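PDB 4WJ1: antigen MTB48, Mycobacterial protein from Mycobacterium smegmatis, which is exported by the ESX-1 type VII secretion system and probably takes part in DNA conjugation, at least in the recipient strain. Local coordinates for residues A71-A76 with P284-L289; P13-K18 with A76-Y81. All coordinates share one frame; numbering follows the deposited sequence.

Contact 1: residues A71-A76 with P284-L289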
ATOM      1  N   ALA A  71       1.508 -18.173  -9.428  1.00 33.20           N
ATOM      2  CA  ALA A  71       1.059 -18.596 -10.758  1.00 35.31           C
ATOM      3  C   ALA A  71       2.074 -19.535 -11.380  1.00 33.83           C
ATOM      4  O   ALA A  71       1.723 -20.553 -11.957  1.00 42.72           O
ATOM      5  CB  ALA A  71       0.839 -17.400 -11.675  1.00 28.58           C
ATOM      6  N   ALA A  72       3.343 -19.174 -11.265  1.00 30.91           N
ATOM      7  CA  ALA A  72       4.393 -19.932 -11.901  1.00 37.65           C
ATOM      8  C   ALA A  72       4.534 -21.292 -11.222  1.00 36.60           C
ATOM      9  O   ALA A  72       4.767 -22.303 -11.881  1.00 40.98           O
ATOM     10  CB  ALA A  72       5.700 -19.160 -11.857  1.00 38.01           C
ATOM     11  N   ALA A  73       4.374 -21.302  -9.905  1.00 31.20           N
ATOM     12  CA  ALA A  73       4.460 -22.526  -9.126  1.00 33.28           C
ATOM     13  C   ALA A  73       3.335 -23.461  -9.535  1.00 38.08           C
ATOM     14  O   ALA A  73       3.541 -24.659  -9.711  1.00 42.52           O
ATOM     15  CB  ALA A  73       4.396 -22.217  -7.654  1.00 30.21           C
ATOM     16  N   ILE A  74       2.147 -22.892  -9.713  1.00 33.50           N
ATOM     17  CA  ILE A  74       0.991 -23.659 -10.150  1.00 33.13           C
ATOM     18  C   ILE A  74       1.258 -24.242 -11.529  1.00 41.93           C
ATOM     19  O   ILE A  74       1.010 -25.421 -11.769  1.00 44.35           O
ATOM     20  CB  ILE A  74      -0.277 -22.794 -10.158  1.00 29.77           C
ATOM     21  CG1 ILE A  74      -0.789 -22.613  -8.729  1.00 29.54           C
ATOM     22  CG2 ILE A  74      -1.359 -23.418 -10.985  1.00 30.33           C
ATOM     23  CD1 ILE A  74      -1.808 -21.480  -8.583  1.00 28.70           C
ATOM     24  N   ARG A  75       1.807 -23.433 -12.430  1.00 34.35           N
ATOM     25  CA  ARG A  75       2.121 -23.937 -13.761  1.00 34.20           C
ATOM     26  C   ARG A  75       3.226 -24.984 -13.745  1.00 38.57           C
ATOM     27  O   ARG A  75       3.265 -25.857 -14.612  1.00 45.21           O
ATOM     28  CB  ARG A  75       2.509 -22.795 -14.687  1.00 40.39           C
ATOM     29  CG  ARG A  75       1.366 -21.819 -14.882  1.00 43.58           C
ATOM     30  CD  ARG A  75       1.473 -21.077 -16.169  1.00 39.02           C
ATOM     31  NE  ARG A  75       0.239 -20.355 -16.398  1.00 43.63           N
ATOM     32  CZ  ARG A  75       0.060 -19.076 -16.094  1.00 43.22           C
ATOM     33  NH1 ARG A  75       1.053 -18.368 -15.563  1.00 37.52           N
ATOM     34  NH2 ARG A  75      -1.113 -18.510 -16.329  1.00 36.91           N
ATOM     35  N   ALA A  76       4.126 -24.907 -12.771  1.00 33.76           N
ATOM     36  CA  ALA A  76       5.199 -25.894 -12.694  1.00 37.24           C
ATOM     37  C   ALA A  76       4.591 -27.224 -12.249  1.00 41.41           C
ATOM     38  O   ALA A  76       4.903 -28.282 -12.788  1.00 47.28           O
ATOM     39  CB  ALA A  76       6.287 -25.440 -11.753  1.00 34.18           C
ATOM     40  N   PRO A 284       3.929 -12.537   1.618  1.00 34.73           N
ATOM     41  CA  PRO A 284       4.492 -13.879   1.793  1.00 38.49           C
ATOM     42  C   PRO A 284       5.050 -14.383   0.469  1.00 44.23           C
ATOM     43  O   PRO A 284       4.505 -14.072  -0.596  1.00 43.67           O
ATOM     44  CB  PRO A 284       3.291 -14.711   2.243  1.00 34.95           C
ATOM     45  CG  PRO A 284       2.134 -14.041   1.558  1.00 36.12           C
ATOM     46  CD  PRO A 284       2.454 -12.558   1.600  1.00 33.12           C
ATOM     47  N   SER A 285       6.137 -15.137   0.530  1.00 43.50           N
ATOM     48  CA  SER A 285       6.709 -15.698  -0.678  1.00 39.88           C
ATOM     49  C   SER A 285       6.485 -17.194  -0.638  1.00 44.79           C
ATOM     50  O   SER A 285       6.887 -17.849   0.316  1.00 53.23           O
ATOM     51  CB  SER A 285       8.201 -15.360  -0.796  1.00 41.24           C
ATOM     52  OG  SER A 285       8.413 -13.955  -0.781  1.00 57.69           O
ATOM     53  N   ILE A 286       5.815 -17.733  -1.651  1.00 43.46           N
ATOM     54  CA  ILE A 286       5.633 -19.180  -1.726  1.00 40.45           C
ATOM     55  C   ILE A 286       6.977 -19.854  -1.958  1.00 39.55           C
ATOM     56  O   ILE A 286       7.866 -19.289  -2.602  1.00 40.46           O
ATOM     57  CB  ILE A 286       4.667 -19.580  -2.851  1.00 38.91           C
ATOM     58  CG1 ILE A 286       4.236 -21.034  -2.681  1.00 34.78           C
ATOM     59  CG2 ILE A 286       5.314 -19.361  -4.207  1.00 33.56           C
ATOM     60  CD1 ILE A 286       3.309 -21.491  -3.723  1.00 33.80           C
ATOM     61  N   GLY A 287       7.135 -21.059  -1.430  1.00 48.08           N
ATOM     62  CA  GLY A 287       8.373 -21.785  -1.610  1.00 51.74           C
ATOM     63  C   GLY A 287       8.357 -22.650  -2.848  1.00 57.86           C
ATOM     64  O   GLY A 287       8.901 -22.293  -3.890  1.00 75.41           O
ATOM     65  N   GLY A 288       7.713 -23.793  -2.734  1.00 47.63           N
ATOM     66  CA  GLY A 288       7.749 -24.807  -3.762  1.00 43.43           C
ATOM     67  C   GLY A 288       6.799 -25.879  -3.284  1.00 47.65           C
ATOM     68  O   GLY A 288       6.563 -26.012  -2.088  1.00 58.87           O
ATOM     69  N   LEU A 289       6.250 -26.649  -4.206  1.00 40.27           N
ATOM     70  CA  LEU A 289       5.179 -27.559  -3.849  1.00 38.24           C
ATOM     71  C   LEU A 289       5.704 -28.958  -3.658  1.00 43.03           C
ATOM     72  O   LEU A 289       6.630 -29.370  -4.357  1.00 40.13           O
ATOM     73  CB  LEU A 289       4.093 -27.533  -4.921  1.00 37.67           C
ATOM     74  CG  LEU A 289       3.580 -26.101  -5.119  1.00 38.44           C
ATOM     75  CD1 LEU A 289       2.625 -25.998  -6.286  1.00 34.23           C
ATOM     76  CD2 LEU A 289       2.919 -25.649  -3.831  1.00 40.16           C
TER

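Contact 2: residues P13-K18 with A76-Y81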
ATOM      1  N   PRO A  13      -6.825 -27.866 -16.763  1.00 44.20           N
ATOM      2  CA  PRO A  13      -7.398 -26.542 -17.056  1.00 44.53           C
ATOM      3  C   PRO A  13      -7.706 -25.741 -15.797  1.00 49.41           C
ATOM      4  O   PRO A  13      -7.500 -24.531 -15.786  1.00 55.87           O
ATOM      5  CB  PRO A  13      -8.693 -26.870 -17.807  1.00 41.94           C
ATOM      6  CG  PRO A  13      -8.438 -28.214 -18.415  1.00 47.22           C
ATOM      7  CD  PRO A  13      -7.576 -28.950 -17.432  1.00 38.60           C
ATOM      8  N   GLY A  14      -8.187 -26.407 -14.753  1.00 50.05           N
ATOM      9  CA  GLY A  14      -8.447 -25.746 -13.489  1.00 46.06           C
ATOM     10  C   GLY A  14      -7.190 -25.114 -12.922  1.00 47.98           C
ATOM     11  O   GLY A  14      -7.243 -24.055 -12.288  1.00 46.42           O
ATOM     12  N   LEU A  15      -6.049 -25.756 -13.151  1.00 47.02           N
ATOM     13  CA  LEU A  15      -4.789 -25.200 -12.681  1.00 42.84           C
ATOM     14  C   LEU A  15      -4.419 -23.952 -13.497  1.00 45.01           C
ATOM     15  O   LEU A  15      -3.919 -22.978 -12.940  1.00 44.68           O
ATOM     16  CB  LEU A  15      -3.673 -26.239 -12.736  1.00 33.09           C
ATOM     17  CG  LEU A  15      -3.789 -27.483 -11.839  1.00 42.03           C
ATOM     18  CD1 LEU A  15      -2.596 -28.388 -12.041  1.00 42.02           C
ATOM     19  CD2 LEU A  15      -3.909 -27.134 -10.380  1.00 37.99           C
ATOM     20  N   GLU A  16      -4.667 -23.975 -14.805  1.00 44.58           N
ATOM     21  CA  GLU A  16      -4.474 -22.775 -15.623  1.00 49.18           C
ATOM     22  C   GLU A  16      -5.336 -21.629 -15.134  1.00 45.34           C
ATOM     23  O   GLU A  16      -4.822 -20.543 -14.882  1.00 51.45           O
ATOM     24  CB  GLU A  16      -4.792 -23.026 -17.093  1.00 59.62           C
ATOM     25  CG  GLU A  16      -3.584 -22.985 -18.008  1.00 64.84           C
ATOM     26  CD  GLU A  16      -2.679 -21.803 -17.747  1.00 60.22           C
ATOM     27  OE1 GLU A  16      -3.157 -20.654 -17.805  1.00 55.88           O
ATOM     28  OE2 GLU A  16      -1.480 -22.030 -17.478  1.00 57.88           O
ATOM     29  N   ARG A  17      -6.640 -21.872 -15.008  1.00 40.17           N
ATOM     30  CA  ARG A  17      -7.566 -20.845 -14.533  1.00 48.76           C
ATOM     31  C   ARG A  17      -7.032 -20.215 -13.258  1.00 44.16           C
ATOM     32  O   ARG A  17      -7.065 -19.003 -13.106  1.00 48.76           O
ATOM     33  CB  ARG A  17      -8.973 -21.418 -14.294  1.00 55.67           C
ATOM     34  CG  ARG A  17      -9.889 -21.429 -15.529  1.00 58.38           C
ATOM     35  CD  ARG A  17     -10.887 -22.614 -15.546  1.00 84.68           C
ATOM     36  NE  ARG A  17     -11.318 -23.050 -14.212  1.00 89.82           N
ATOM     37  CZ  ARG A  17     -11.929 -24.210 -13.949  1.00 87.00           C
ATOM     38  NH1 ARG A  17     -12.191 -25.073 -14.926  1.00 83.27           N
ATOM     39  NH2 ARG A  17     -12.284 -24.510 -12.704  1.00 84.45           N
ATOM     40  N   LYS A  18      -6.501 -21.031 -12.359  1.00 38.86           N
ATOM     41  CA  LYS A  18      -6.003 -20.514 -11.088  1.00 36.53           C
ATOM     42  C   LYS A  18      -4.713 -19.729 -11.231  1.00 43.68           C
ATOM     43  O   LYS A  18      -4.523 -18.719 -10.551  1.00 47.76           O
ATOM     44  CB  LYS A  18      -5.773 -21.634 -10.090  1.00 34.50           C
ATOM     45  CG  LYS A  18      -5.539 -21.113  -8.696  1.00 37.59           C
ATOM     46  CD  LYS A  18      -6.858 -20.691  -8.063  1.00 43.18           C
ATOM     47  CE  LYS A  18      -6.722 -19.402  -7.292  1.00 46.52           C
ATOM     48  NZ  LYS A  18      -7.199 -18.278  -8.078  1.00 54.26           N
ATOM     49  N   ALA A  76       4.126 -24.907 -12.771  1.00 33.76           N
ATOM     50  CA  ALA A  76       5.199 -25.894 -12.694  1.00 37.24           C
ATOM     51  C   ALA A  76       4.591 -27.224 -12.249  1.00 41.41           C
ATOM     52  O   ALA A  76       4.903 -28.282 -12.788  1.00 47.28           O
ATOM     53  CB  ALA A  76       6.287 -25.440 -11.753  1.00 34.18           C
ATOM     54  N   ALA A  77       3.690 -27.150 -11.278  1.00 41.40           N
ATOM     55  CA  ALA A  77       2.921 -28.306 -10.856  1.00 39.48           C
ATOM     56  C   ALA A  77       2.186 -28.924 -12.039  1.00 43.05           C
ATOM     57  O   ALA A  77       2.304 -30.117 -12.301  1.00 53.40           O
ATOM     58  CB  ALA A  77       1.937 -27.914  -9.765  1.00 32.88           C
ATOM     59  N   ALA A  78       1.433 -28.102 -12.756  1.00 36.81           N
ATOM     60  CA  ALA A  78       0.644 -28.571 -13.890  1.00 38.02           C
ATOM     61  C   ALA A  78       1.538 -29.253 -14.910  1.00 41.36           C
ATOM     62  O   ALA A  78       1.155 -30.254 -15.517  1.00 47.22           O
ATOM     63  CB  ALA A  78      -0.129 -27.399 -14.545  1.00 34.25           C
ATOM     64  N   GLY A  79       2.741 -28.716 -15.084  1.00 38.65           N
ATOM     65  CA  GLY A  79       3.695 -29.286 -16.018  1.00 37.32           C
ATOM     66  C   GLY A  79       4.104 -30.664 -15.566  1.00 43.06           C
ATOM     67  O   GLY A  79       4.225 -31.588 -16.368  1.00 50.52           O
ATOM     68  N   ALA A  80       4.310 -30.789 -14.261  1.00 43.98           N
ATOM     69  CA  ALA A  80       4.668 -32.063 -13.647  1.00 44.36           C
ATOM     70  C   ALA A  80       3.521 -33.069 -13.772  1.00 43.76           C
ATOM     71  O   ALA A  80       3.751 -34.245 -14.060  1.00 46.81           O
ATOM     72  CB  ALA A  80       5.047 -31.857 -12.183  1.00 37.44           C
ATOM     73  N   TYR A  81       2.288 -32.603 -13.577  1.00 39.46           N
ATOM     74  CA  TYR A  81       1.140 -33.500 -13.652  1.00 43.94           C
ATOM     75  C   TYR A  81       0.940 -33.944 -15.090  1.00 47.33           C
ATOM     76  O   TYR A  81       0.513 -35.078 -15.346  1.00 47.23           O
ATOM     77  CB  TYR A  81      -0.127 -32.844 -13.105  1.00 36.63           C
ATOM     78  CG  TYR A  81       0.014 -32.375 -11.671  1.00 37.57           C
ATOM     79  CD1 TYR A  81       0.863 -33.026 -10.789  1.00 39.53           C
ATOM     80  CD2 TYR A  81      -0.685 -31.262 -11.207  1.00 34.94           C
ATOM     81  CE1 TYR A  81       1.003 -32.595  -9.487  1.00 41.69           C
ATOM     82  CE2 TYR A  81      -0.551 -30.824  -9.906  1.00 39.77           C
ATOM     83  CZ  TYR A  81       0.299 -31.495  -9.049  1.00 46.03           C
ATOM     84  OH  TYR A  81       0.436 -31.063  -7.750  1.00 50.59           O
TER

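Contact 1: residues A71-A76 with P284-L289
Apolar side chains from the irregular segment 284-289, near the end of this N-terminal PE-PPE piece, meet the flank of a long helix at this buried contact: Ala-73, on helix 40-96 of the PE part, receives Ile-286 and Leu-289 from beyond helix 248-272 of the PPE part. The CA atoms of Ala-73 and Gly-288 lie 6.7 Å apart, near enough for short groups to fill the interface. From 284-289, Ile-286 sends its longer branch straight at the helix, with CG1 anti to the backbone N (chi1 -166°) and the chain fully extended beyond it. Its terminal CD1 thus comes to 4.1 Å from CB of Ala-73. Leu-289 approaches the same methyl from further along the segment, its CD1 lying 4.4 Å from Ala-73 CB. That CD1 also packs beside the helix backbone, 3.8 Å from O of Ala-73. Within the segment the two side chains converge, CD2 of Leu-289 standing 4.2 Å from CD1 of Ile-286. Gly-287 and Gly-288, which separate them, carry the chain round a bend with no side chains of their own. Helix 187-230 adds Ala-195 against Ile-286, and Met-113 packs on Leu-289. Polar anchors flank the apolar patch, since Arg-69 NH1 bonds to the carbonyl O of Ile-286 and Glu-66 to the hydroxyl of Ser-285. Across the two segments the attachment is therefore purely van der Waals in character, small methyl groups fitted together, while its directional bonds come from residues one and two turns earlier on the same helix.

Contact 2: residues P13-K18 with A76-Y81
Leu-15 CD1 touches both Ala-78 and Tyr-81, which lie about one helical turn apart on helix 40-96. The methyl stands 3.7 Å from CB of Ala-78, whose small side chain lets the two helices come near each other; the CA atoms of Leu-15 and Ala-78 are 6.5 Å apart. The stem of the leucine joins in, with CB of Leu-15 4.1 Å from CB of Ala-78. Against the tyrosine the same CD1 comes in at the ring edge and near its plane, 3.6 Å from CD2 and 3.8 Å from CE2 of Tyr-81. The two side chains cross at about a right angle, and the methyl meets the rim of the ring and not a face. Leu-15 reaches this position with CG anti to the carbonyl carbon (chi1 -64°) and CD1 continuing the extended line. One turn back on its own helix, the carbonyl O of Ala-77 sits 3.2 Å above one face of the tyrosine ring, offset toward the rim, while also accepting the backbone N-H of Tyr-81. Further out, Tyr-10 stacks on the ring, and Trp-184 meets it with planes at about 65° and fixes the far end of the phenol through a hydrogen bond between Tyr-81 OH and Trp-184 NE1. Trp-184 belongs to a WxG sequence, and its pairing with this tyrosine is consistent with the composite export signal of PE-PPE-type substrates, in which WxG lies beside a YxxxD/E motif. The short helix 12-22 is thus laid along helix 40-96, with Trp-184 and Ile-74 both packing against Leu-15, the latter from helix 40-96, and helix 187-230 contributing Ala-188 to the tyrosine and Gln-196 to Lys-18.

In the fold
Helix 40-96 is common to both contacts, which adjoin along it and share Ala-76; their centres are 11 Å apart. Contact 1 joins the segment after the last PPE helix to the PE part, whereas contact 2 packs two helices within the PE part. Both are buried and apolar, but the first relies on aliphatic methyls alone while the second includes an aromatic edge and a polar aromatic surround. Ile-74 and Arg-75 bridge them: Ile-74 CG2 lies 3.3 Å from Leu-15 O, and Arg-75 NE forms a 2.6 Å salt bridge with Glu-16 OE2.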